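Local coordinates for single-stranded DNA-binding protein (Enterobacter phage Enc34, PDB 5ODK) that probably binds single-stranded DNA through an OB fold during phage DNA replication, at residues Ile23-Lys37 and Tyr49-Ile63. Numbering follows the deposited sequence.
Sequences IKVSNVRCSYPHLDK and YSITLLMPKDTHGAI
With CG of His60 anti to its carbonyl carbon (chi1 -64°), NE2 of His60 is aimed at Ser26 O, 2.7 Å away. This hydrogen bond runs nearly along the C=O axis, with the acceptor 6° out of the ring plane. ND1 of His60 donates to Pro56 O at 2.9 Å, a more bent bond (138° at the hydrogen), so both ring nitrogens are engaged and the ring's rotation is fixed. Met55 CG lies over one face of that ring, offset toward the rim, and also meets Val28 CG1 at 3.7 Å. Met55 runs extended through chi1 and chi2, which puts its SD 3.9 Å from Val25 CG1, while Val25 CG2 reaches Leu53 CD1.

Strands 28-34 and 49-56 pair antiparallel. Arg29 with Leu54, Ser31 with Thr52 and His34 with Ser50 are hydrogen-bonded pairs, each joined by two backbone bonds. The register slips by one residue between Ser31 and His34, a beta bulge; there a water donates to Tyr32 O (2.6 Å) and hydrogen-bonds to Ser50 OG (2.8 Å).

Around the corner at Asn27, strands 23-26 and 28-34 both pair with strand 144-156, and Asn27 and Val28 form a G1 bulge opposite Val145, a strongly bent sheet consistent with the OB fold. Strand 108-115 flanks the other edge of 49-56, helix 61-76, with His60 at its N-cap position, packs Ile63 against Ile23 and Val25, and helix 132-138 touches Leu35.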
ATOM      1  N   ILE A  23      -6.888   5.355   2.180  1.00 10.62           N
ATOM      2  CA  ILE A  23      -6.890   4.254   3.119  1.00 11.44           C
ATOM      3  C   ILE A  23      -5.521   4.213   3.783  1.00 11.87           C
ATOM      4  O   ILE A  23      -4.497   4.075   3.092  1.00 11.74           O
ATOM      5  CB  ILE A  23      -7.157   2.906   2.403  1.00 12.31           C
ATOM      6  CG1 ILE A  23      -8.438   2.987   1.572  1.00 13.67           C
ATOM      7  CG2 ILE A  23      -7.215   1.769   3.421  1.00 13.93           C
ATOM      8  CD1 ILE A  23      -8.604   1.818   0.631  1.00 15.86           C
ATOM      9  N   LYS A  24      -5.493   4.258   5.112  1.00 11.82           N
ATOM     10  CA  LYS A  24      -4.266   3.991   5.874  1.00 12.25           C
ATOM     11  C   LYS A  24      -4.268   2.531   6.300  1.00 11.59           C
ATOM     12  O   LYS A  24      -5.249   2.085   6.898  1.00 12.41           O
ATOM     13  CB  LYS A  24      -4.138   4.893   7.107  1.00 13.03           C
ATOM     14  CG  LYS A  24      -2.850   4.688   7.895  1.00 14.19           C
ATOM     15  CD  LYS A  24      -2.776   5.651   9.071  1.00 16.98           C
ATOM     16  CE  LYS A  24      -1.532   5.478   9.897  1.00 20.21           C
ATOM     17  NZ  LYS A  24      -1.520   6.513  10.980  1.00 23.39           N
ATOM     18  N   VAL A  25      -3.219   1.799   5.950  1.00 11.82           N
ATOM     19  CA  VAL A  25      -2.948   0.465   6.458  1.00 13.01           C
ATOM     20  C   VAL A  25      -1.802   0.588   7.429  1.00 11.29           C
ATOM     21  O   VAL A  25      -0.720   1.075   7.075  1.00 12.95           O
ATOM     22  CB  VAL A  25      -2.702  -0.586   5.380  1.00 15.02           C
ATOM     23  CG1 VAL A  25      -3.979  -0.820   4.586  1.00 17.39           C
ATOM     24  CG2 VAL A  25      -1.506  -0.310   4.511  1.00 15.23           C
ATOM     25  N   SER A  26      -2.047   0.220   8.681  1.00 12.86           N
ATOM     26  CA  SER A  26      -1.089   0.449   9.757  1.00 12.90           C
ATOM     27  C   SER A  26      -0.420  -0.833  10.170  1.00 13.45           C
ATOM     28  O   SER A  26      -1.072  -1.890  10.219  1.00 14.24           O
ATOM     29  CB  SER A  26      -1.743   1.119  10.942  1.00 15.82           C
ATOM     30  OG  SER A  26      -2.391   2.323  10.549  1.00 20.63           O
ATOM     31  N   ASN A  27       0.868  -0.750  10.503  1.00 13.89           N
ATOM     32  CA  ASN A  27       1.596  -1.881  11.069  1.00 13.60           C
ATOM     33  C   ASN A  27       1.606  -3.082  10.134  1.00 13.37           C
ATOM     34  O   ASN A  27       1.073  -4.164  10.424  1.00 14.54           O
ATOM     35  CB  ASN A  27       1.034  -2.185  12.451  1.00 15.32           C
ATOM     36  CG  ASN A  27       1.030  -0.966  13.339  1.00 15.89           C
ATOM     37  OD1 ASN A  27       2.097  -0.319  13.499  1.00 18.13           O
ATOM     38  ND2 ASN A  27      -0.145  -0.592  13.861  1.00 18.91           N
ATOM     39  N   VAL A  28       2.244  -2.851   9.002  1.00 12.58           N
ATOM     40  CA  VAL A  28       2.421  -3.852   7.940  1.00 12.71           C
ATOM     41  C   VAL A  28       3.912  -3.967   7.648  1.00 11.29           C
ATOM     42  O   VAL A  28       4.669  -3.014   7.910  1.00 12.75           O
ATOM     43  CB  VAL A  28       1.613  -3.509   6.689  1.00 12.67           C
ATOM     44  CG1 VAL A  28       0.133  -3.492   7.031  1.00 14.29           C
ATOM     45  CG2 VAL A  28       2.057  -2.187   6.077  1.00 12.95           C
ATOM     46  N   ARG A  29       4.340  -5.106   7.116  1.00 11.54           N
ATOM     47  CA  ARG A  29       5.759  -5.275   6.843  1.00 12.02           C
ATOM     48  C   ARG A  29       6.028  -4.918   5.399  1.00 13.16           C
ATOM     49  O   ARG A  29       5.318  -5.318   4.501  1.00 17.79           O
ATOM     50  CB  ARG A  29       6.200  -6.712   7.166  1.00 13.95           C
ATOM     51  CG  ARG A  29       7.674  -6.907   7.425  1.00 16.31           C
ATOM     52  CD  ARG A  29       7.946  -8.276   8.028  1.00 17.99           C
ATOM     53  NE  ARG A  29       9.356  -8.413   8.288  1.00 19.98           N
ATOM     54  CZ  ARG A  29       9.943  -9.539   8.606  1.00 22.54           C
ATOM     55  NH1 ARG A  29       9.246 -10.662   8.725  1.00 28.48           N
ATOM     56  NH2 ARG A  29      11.245  -9.548   8.788  1.00 23.84           N
ATOM     57  N   CYS A  30       7.068  -4.148   5.148  1.00 13.15           N
ATOM     58  CA  CYS A  30       7.307  -3.793   3.782  1.00 14.35           C
ATOM     59  C   CYS A  30       8.304  -4.694   3.083  1.00 13.02           C
ATOM     60  O   CYS A  30       9.138  -5.366   3.695  1.00 13.73           O
ATOM     61  CB  CYS A  30       7.714  -2.355   3.605  1.00 16.33           C
ATOM     62  SG  CYS A  30       9.412  -2.024   3.882  1.00 20.02           S
ATOM     63  N   SER A  31       8.198  -4.655   1.763  0.80 12.57           N
ATOM     64  CA  SER A  31       8.996  -5.458   0.876  0.80 12.95           C
ATOM     65  C   SER A  31       9.254  -4.623  -0.399  0.80 12.78           C
ATOM     66  O   SER A  31       8.432  -3.814  -0.810  0.80 12.56           O
ATOM     67  CB  SER A  31       8.158  -6.701   0.612  0.80 16.96           C
ATOM     68  OG  SER A  31       8.746  -7.522  -0.323  0.80 18.85           O
ATOM     69  N   TYR A  32      10.421  -4.822  -1.004  1.00 12.53           N
ATOM     70  CA  TYR A  32      10.757  -4.183  -2.274  1.00 13.34           C
ATOM     71  C   TYR A  32      10.498  -2.674  -2.282  1.00 13.13           C
ATOM     72  O   TYR A  32       9.927  -2.133  -3.223  1.00 13.83           O
ATOM     73  CB  TYR A  32      10.031  -4.861  -3.442  1.00 14.45           C
ATOM     74  CG  TYR A  32      10.259  -6.333  -3.534  1.00 16.25           C
ATOM     75  CD1 TYR A  32      11.503  -6.837  -3.845  1.00 19.17           C
ATOM     76  CD2 TYR A  32       9.215  -7.230  -3.335  1.00 17.89           C
ATOM     77  CE1 TYR A  32      11.720  -8.200  -3.946  1.00 21.94           C
ATOM     78  CE2 TYR A  32       9.425  -8.589  -3.428  1.00 22.78           C
ATOM     79  CZ  TYR A  32      10.683  -9.069  -3.722  1.00 23.00           C
ATOM     80  OH  TYR A  32      10.932 -10.422  -3.841  1.00 32.15           O
ATOM     81  N   PRO A  33      10.979  -1.949  -1.243  1.00 13.37           N
ATOM     82  CA  PRO A  33      10.776  -0.505  -1.279  1.00 12.92           C
ATOM     83  C   PRO A  33      11.585   0.189  -2.374  1.00 13.09           C
ATOM     84  O   PRO A  33      12.787  -0.106  -2.540  1.00 14.69           O
ATOM     85  CB  PRO A  33      11.261  -0.032   0.084  1.00 14.74           C
ATOM     86  CG  PRO A  33      12.284  -1.066   0.475  1.00 16.02           C
ATOM     87  CD  PRO A  33      11.693  -2.362  -0.043  1.00 14.10           C
ATOM     88  N   HIS A  34      10.909   1.074  -3.093  1.00 11.95           N
ATOM     89  CA  HIS A  34      11.516   2.010  -4.054  1.00 11.90           C
ATOM     90  C   HIS A  34      10.933   3.362  -3.792  1.00 11.46           C
ATOM     91  O   HIS A  34      10.056   3.845  -4.474  1.00 12.37           O
ATOM     92  CB  HIS A  34      11.317   1.553  -5.479  1.00 13.81           C
ATOM     93  CG  HIS A  34      12.043   0.298  -5.798  1.00 16.52           C
ATOM     94  ND1 HIS A  34      13.416   0.252  -5.951  1.00 20.90           N
ATOM     95  CD2 HIS A  34      11.608  -0.967  -5.917  1.00 18.15           C
ATOM     96  CE1 HIS A  34      13.791  -0.989  -6.200  1.00 25.39           C
ATOM     97  NE2 HIS A  34      12.708  -1.751  -6.196  1.00 24.30           N
ATOM     98  N   LEU A  35      11.448   3.954  -2.719  1.00 12.27           N
ATOM     99  CA  LEU A  35      10.995   5.243  -2.197  1.00 12.31           C
ATOM    100  C   LEU A  35      12.019   6.352  -2.393  1.00 13.15           C
ATOM    101  O   LEU A  35      11.700   7.531  -2.241  1.00 14.38           O
ATOM    102  CB  LEU A  35      10.672   5.138  -0.723  1.00 12.05           C
ATOM    103  CG  LEU A  35       9.670   4.065  -0.327  1.00 12.24           C
ATOM    104  CD1 LEU A  35       9.482   4.055   1.178  1.00 12.86           C
ATOM    105  CD2 LEU A  35       8.327   4.213  -1.030  1.00 13.45           C
ATOM    106  N   ASP A  36      13.243   5.939  -2.683  1.00 14.11           N
ATOM    107  CA  ASP A  36      14.374   6.839  -2.779  1.00 15.10           C
ATOM    108  C   ASP A  36      14.436   7.547  -4.104  1.00 16.54           C
ATOM    109  O   ASP A  36      14.710   8.774  -4.161  1.00 20.18           O
ATOM    110  CB  ASP A  36      15.676   6.079  -2.450  1.00 16.29           C
ATOM    111  CG  ASP A  36      15.937   4.844  -3.275  1.00 16.51           C
ATOM    112  OD1 ASP A  36      14.985   4.219  -3.837  1.00 17.47           O
ATOM    113  OD2 ASP A  36      17.121   4.421  -3.322  1.00 19.26           O
ATOM    114  N   LYS A  37      14.286   6.758  -5.152  1.00 18.28           N
ATOM    115  CA  LYS A  37      14.373   7.190  -6.503  1.00 21.21           C
ATOM    116  C   LYS A  37      13.401   6.293  -7.265  1.00 19.55           C
ATOM    117  O   LYS A  37      13.180   5.106  -6.919  1.00 21.71           O
ATOM    118  CB  LYS A  37      15.818   7.057  -7.055  1.00 23.36           C
ATOM    119  CG  LYS A  37      16.817   8.000  -6.389  1.00 25.02           C
ATOM    120  CD  LYS A  37      18.221   7.923  -6.946  1.00 28.20           C
ATOM    121  CE  LYS A  37      19.155   8.778  -6.106  1.00 28.98           C
ATOM    122  NZ  LYS A  37      20.520   8.693  -6.665  1.00 30.76           N
ATOM    123  N   TYR A  49       7.844   5.212  -8.166  1.00 12.81           N
ATOM    124  CA  TYR A  49       8.081   4.819  -6.776  1.00 11.96           C
ATOM    125  C   TYR A  49       7.141   3.644  -6.449  1.00 11.57           C
ATOM    126  O   TYR A  49       6.045   3.572  -7.005  1.00 13.59           O
ATOM    127  CB  TYR A  49       7.801   6.000  -5.873  1.00 12.46           C
ATOM    128  CG  TYR A  49       8.678   7.193  -6.163  1.00 12.19           C
ATOM    129  CD1 TYR A  49       8.322   8.141  -7.078  1.00 14.55           C
ATOM    130  CD2 TYR A  49       9.886   7.354  -5.510  1.00 13.61           C
ATOM    131  CE1 TYR A  49       9.147   9.227  -7.367  1.00 15.67           C
ATOM    132  CE2 TYR A  49      10.711   8.441  -5.775  1.00 15.80           C
ATOM    133  CZ  TYR A  49      10.338   9.375  -6.706  1.00 16.17           C
ATOM    134  OH  TYR A  49      11.148  10.456  -6.934  1.00 18.95           O
ATOM    135  N   SER A  50       7.550   2.761  -5.563  1.00 11.13           N
ATOM    136  CA  SER A  50       6.704   1.609  -5.257  1.00 11.41           C
ATOM    137  C   SER A  50       7.037   0.988  -3.905  1.00 10.93           C
ATOM    138  O   SER A  50       8.125   1.231  -3.354  1.00 12.03           O
ATOM    139  CB  SER A  50       6.806   0.576  -6.377  1.00 14.78           C
ATOM    140  OG  SER A  50       8.099   0.049  -6.426  1.00 16.98           O
ATOM    141  N   ILE A  51       6.145   0.147  -3.422  1.00 11.83           N
ATOM    142  CA  ILE A  51       6.393  -0.674  -2.273  1.00 11.68           C
ATOM    143  C   ILE A  51       5.404  -1.844  -2.305  1.00 12.14           C
ATOM    144  O   ILE A  51       4.314  -1.717  -2.910  1.00 13.10           O
ATOM    145  CB  ILE A  51       6.232   0.154  -0.954  1.00 12.19           C
ATOM    146  CG1 ILE A  51       6.948  -0.482   0.228  1.00 13.11           C
ATOM    147  CG2 ILE A  51       4.750   0.399  -0.669  1.00 13.31           C
ATOM    148  CD1 ILE A  51       7.134   0.509   1.380  1.00 15.04           C
ATOM    149  N   THR A  52       5.786  -2.941  -1.659  1.00 11.54           N
ATOM    150  CA  THR A  52       4.877  -4.019  -1.352  1.00 11.67           C
ATOM    151  C   THR A  52       4.658  -3.992   0.165  1.00 11.73           C
ATOM    152  O   THR A  52       5.599  -3.813   0.945  1.00 13.23           O
ATOM    153  CB  THR A  52       5.443  -5.360  -1.842  1.00 14.48           C
ATOM    154  OG1 THR A  52       5.467  -5.343  -3.271  1.00 19.35           O
ATOM    155  CG2 THR A  52       4.567  -6.521  -1.350  1.00 15.97           C
ATOM    156  N   LEU A  53       3.412  -4.187   0.571  1.00 11.33           N
ATOM    157  CA  LEU A  53       3.019  -4.195   1.985  1.00 11.92           C
ATOM    158  C   LEU A  53       2.481  -5.565   2.311  1.00 12.32           C
ATOM    159  O   LEU A  53       1.586  -6.070   1.614  1.00 14.72           O
ATOM    160  CB  LEU A  53       1.990  -3.122   2.261  1.00 12.77           C
ATOM    161  CG  LEU A  53       2.375  -1.708   1.830  1.00 12.92           C
ATOM    162  CD1 LEU A  53       1.195  -0.777   1.979  1.00 14.82           C
ATOM    163  CD2 LEU A  53       3.571  -1.141   2.595  1.00 13.70           C
ATOM    164  N   LEU A  54       3.036  -6.199   3.341  1.00 12.84           N
ATOM    165  CA  LEU A  54       2.611  -7.491   3.798  1.00 12.39           C
ATOM    166  C   LEU A  54       1.777  -7.272   5.037  1.00 12.76           C
ATOM    167  O   LEU A  54       2.277  -6.844   6.092  1.00 13.25           O
ATOM    168  CB  LEU A  54       3.831  -8.338   4.088  1.00 13.98           C
ATOM    169  CG  LEU A  54       4.771  -8.527   2.917  1.00 15.19           C
ATOM    170  CD1 LEU A  54       5.987  -9.300   3.361  1.00 17.17           C
ATOM    171  CD2 LEU A  54       4.101  -9.205   1.725  1.00 16.72           C
ATOM    172  N   MET A  55       0.469  -7.516   4.913  1.00 13.61           N
ATOM    173  CA  MET A  55      -0.469  -7.136   5.946  1.00 14.10           C
ATOM    174  C   MET A  55      -0.966  -8.401   6.662  1.00 14.05           C
ATOM    175  O   MET A  55      -1.693  -9.202   6.072  1.00 14.13           O
ATOM    176  CB  MET A  55      -1.606  -6.348   5.296  1.00 16.24           C
ATOM    177  CG  MET A  55      -2.614  -5.841   6.263  1.00 17.14           C
ATOM    178  SD  MET A  55      -3.692  -4.612   5.506  1.00 17.96           S
ATOM    179  CE  MET A  55      -4.787  -5.649   4.569  1.00 17.30           C
ATOM    180  N   PRO A  56      -0.581  -8.617   7.946  1.00 12.91           N
ATOM    181  CA  PRO A  56      -1.013  -9.848   8.648  1.00 14.25           C
ATOM    182  C   PRO A  56      -2.525  -9.998   8.697  1.00 15.00           C
ATOM    183  O   PRO A  56      -3.251  -9.118   9.162  1.00 16.08           O
ATOM    184  CB  PRO A  56      -0.405  -9.688  10.025  1.00 15.07           C
ATOM    185  CG  PRO A  56       0.839  -8.879   9.786  1.00 15.65           C
ATOM    186  CD  PRO A  56       0.442  -7.887   8.717  1.00 14.63           C
ATOM    187  N   LYS A  57      -2.995 -11.128   8.192  1.00 14.94           N
ATOM    188  CA  LYS A  57      -4.444 -11.353   8.106  1.00 14.76           C
ATOM    189  C   LYS A  57      -5.131 -11.308   9.461  1.00 16.21           C
ATOM    190  O   LYS A  57      -6.230 -10.765   9.574  1.00 19.57           O
ATOM    191  CB  LYS A  57      -4.732 -12.701   7.460  1.00 15.90           C
ATOM    192  CG  LYS A  57      -4.327 -12.816   6.000  1.00 15.06           C
ATOM    193  CD  LYS A  57      -4.680 -14.176   5.444  1.00 17.06           C
ATOM    194  CE  LYS A  57      -4.445 -14.309   3.948  1.00 16.47           C
ATOM    195  NZ  LYS A  57      -4.735 -15.697   3.514  1.00 18.27           N
ATOM    196  N   ASP A  58      -4.489 -11.877  10.481  1.00 16.74           N
ATOM    197  CA  ASP A  58      -5.128 -12.057  11.779  1.00 19.24           C
ATOM    198  C   ASP A  58      -5.355 -10.764  12.513  1.00 18.03           C
ATOM    199  O   ASP A  58      -6.207 -10.725  13.357  1.00 22.50           O
ATOM    200  CB  ASP A  58      -4.402 -13.101  12.643  1.00 22.95           C
ATOM    201  CG  ASP A  58      -2.986 -12.716  13.057  1.00 25.36           C
ATOM    202  OD1 ASP A  58      -2.377 -11.761  12.535  1.00 24.78           O
ATOM    203  OD2 ASP A  58      -2.466 -13.440  13.941  1.00 35.33           O
ATOM    204  N   THR A  59      -4.640  -9.696  12.165  1.00 16.37           N
ATOM    205  CA  THR A  59      -4.795  -8.386  12.819  1.00 16.34           C
ATOM    206  C   THR A  59      -5.278  -7.267  11.891  1.00 15.91           C
ATOM    207  O   THR A  59      -5.343  -6.094  12.295  1.00 18.42           O
ATOM    208  CB  THR A  59      -3.461  -7.961  13.441  1.00 17.39           C
ATOM    209  OG1 THR A  59      -2.471  -7.992  12.406  1.00 18.57           O
ATOM    210  CG2 THR A  59      -3.097  -8.896  14.570  1.00 19.06           C
ATOM    211  N   HIS A  60      -5.662  -7.621  10.670  1.00 14.56           N
ATOM    212  CA  HIS A  60      -6.084  -6.625   9.687  1.00 15.02           C
ATOM    213  C   HIS A  60      -7.365  -6.997   8.966  1.00 15.76           C
ATOM    214  O   HIS A  60      -7.611  -6.482   7.880  1.00 15.02           O
ATOM    215  CB  HIS A  60      -4.987  -6.319   8.659  1.00 13.94           C
ATOM    216  CG  HIS A  60      -3.761  -5.688   9.252  1.00 14.26           C
ATOM    217  ND1 HIS A  60      -2.816  -6.401   9.954  1.00 14.63           N
ATOM    218  CD2 HIS A  60      -3.317  -4.415   9.203  1.00 15.96           C
ATOM    219  CE1 HIS A  60      -1.829  -5.585  10.322  1.00 15.00           C
ATOM    220  NE2 HIS A  60      -2.115  -4.370   9.883  1.00 16.49           N
ATOM    221  N   GLY A  61      -8.224  -7.808   9.598  1.00 15.64           N
ATOM    222  CA  GLY A  61      -9.457  -8.197   8.930  1.00 16.60           C
ATOM    223  C   GLY A  61     -10.384  -7.043   8.574  1.00 16.82           C
ATOM    224  O   GLY A  61     -10.915  -6.983   7.473  1.00 17.15           O
ATOM    225  N   ALA A  62     -10.609  -6.132   9.510  1.00 16.37           N
ATOM    226  CA  ALA A  62     -11.528  -5.018   9.261  1.00 17.73           C
ATOM    227  C   ALA A  62     -11.034  -4.092   8.176  1.00 16.31           C
ATOM    228  O   ALA A  62     -11.798  -3.676   7.313  1.00 16.27           O
ATOM    229  CB  ALA A  62     -11.793  -4.243  10.543  1.00 19.53           C
ATOM    230  N   ILE A  63      -9.749  -3.753   8.206  1.00 14.99           N
ATOM    231  CA  ILE A  63      -9.242  -2.863   7.175  1.00 14.00           C
ATOM    232  C   ILE A  63      -9.207  -3.567   5.818  1.00 13.78           C
ATOM    233  O   ILE A  63      -9.451  -2.930   4.802  1.00 13.83           O
ATOM    234  CB  ILE A  63      -7.889  -2.187   7.555  1.00 13.76           C
ATOM    235  CG1 ILE A  63      -7.555  -1.012   6.599  1.00 14.92           C
ATOM    236  CG2 ILE A  63      -6.783  -3.199   7.650  1.00 14.08           C
ATOM    237  CD1 ILE A  63      -8.529   0.135   6.659  1.00 14.54           C
TER
HETATM  238  O   HOH W   1       8.233  -2.450  -5.217  1.00 27.39           O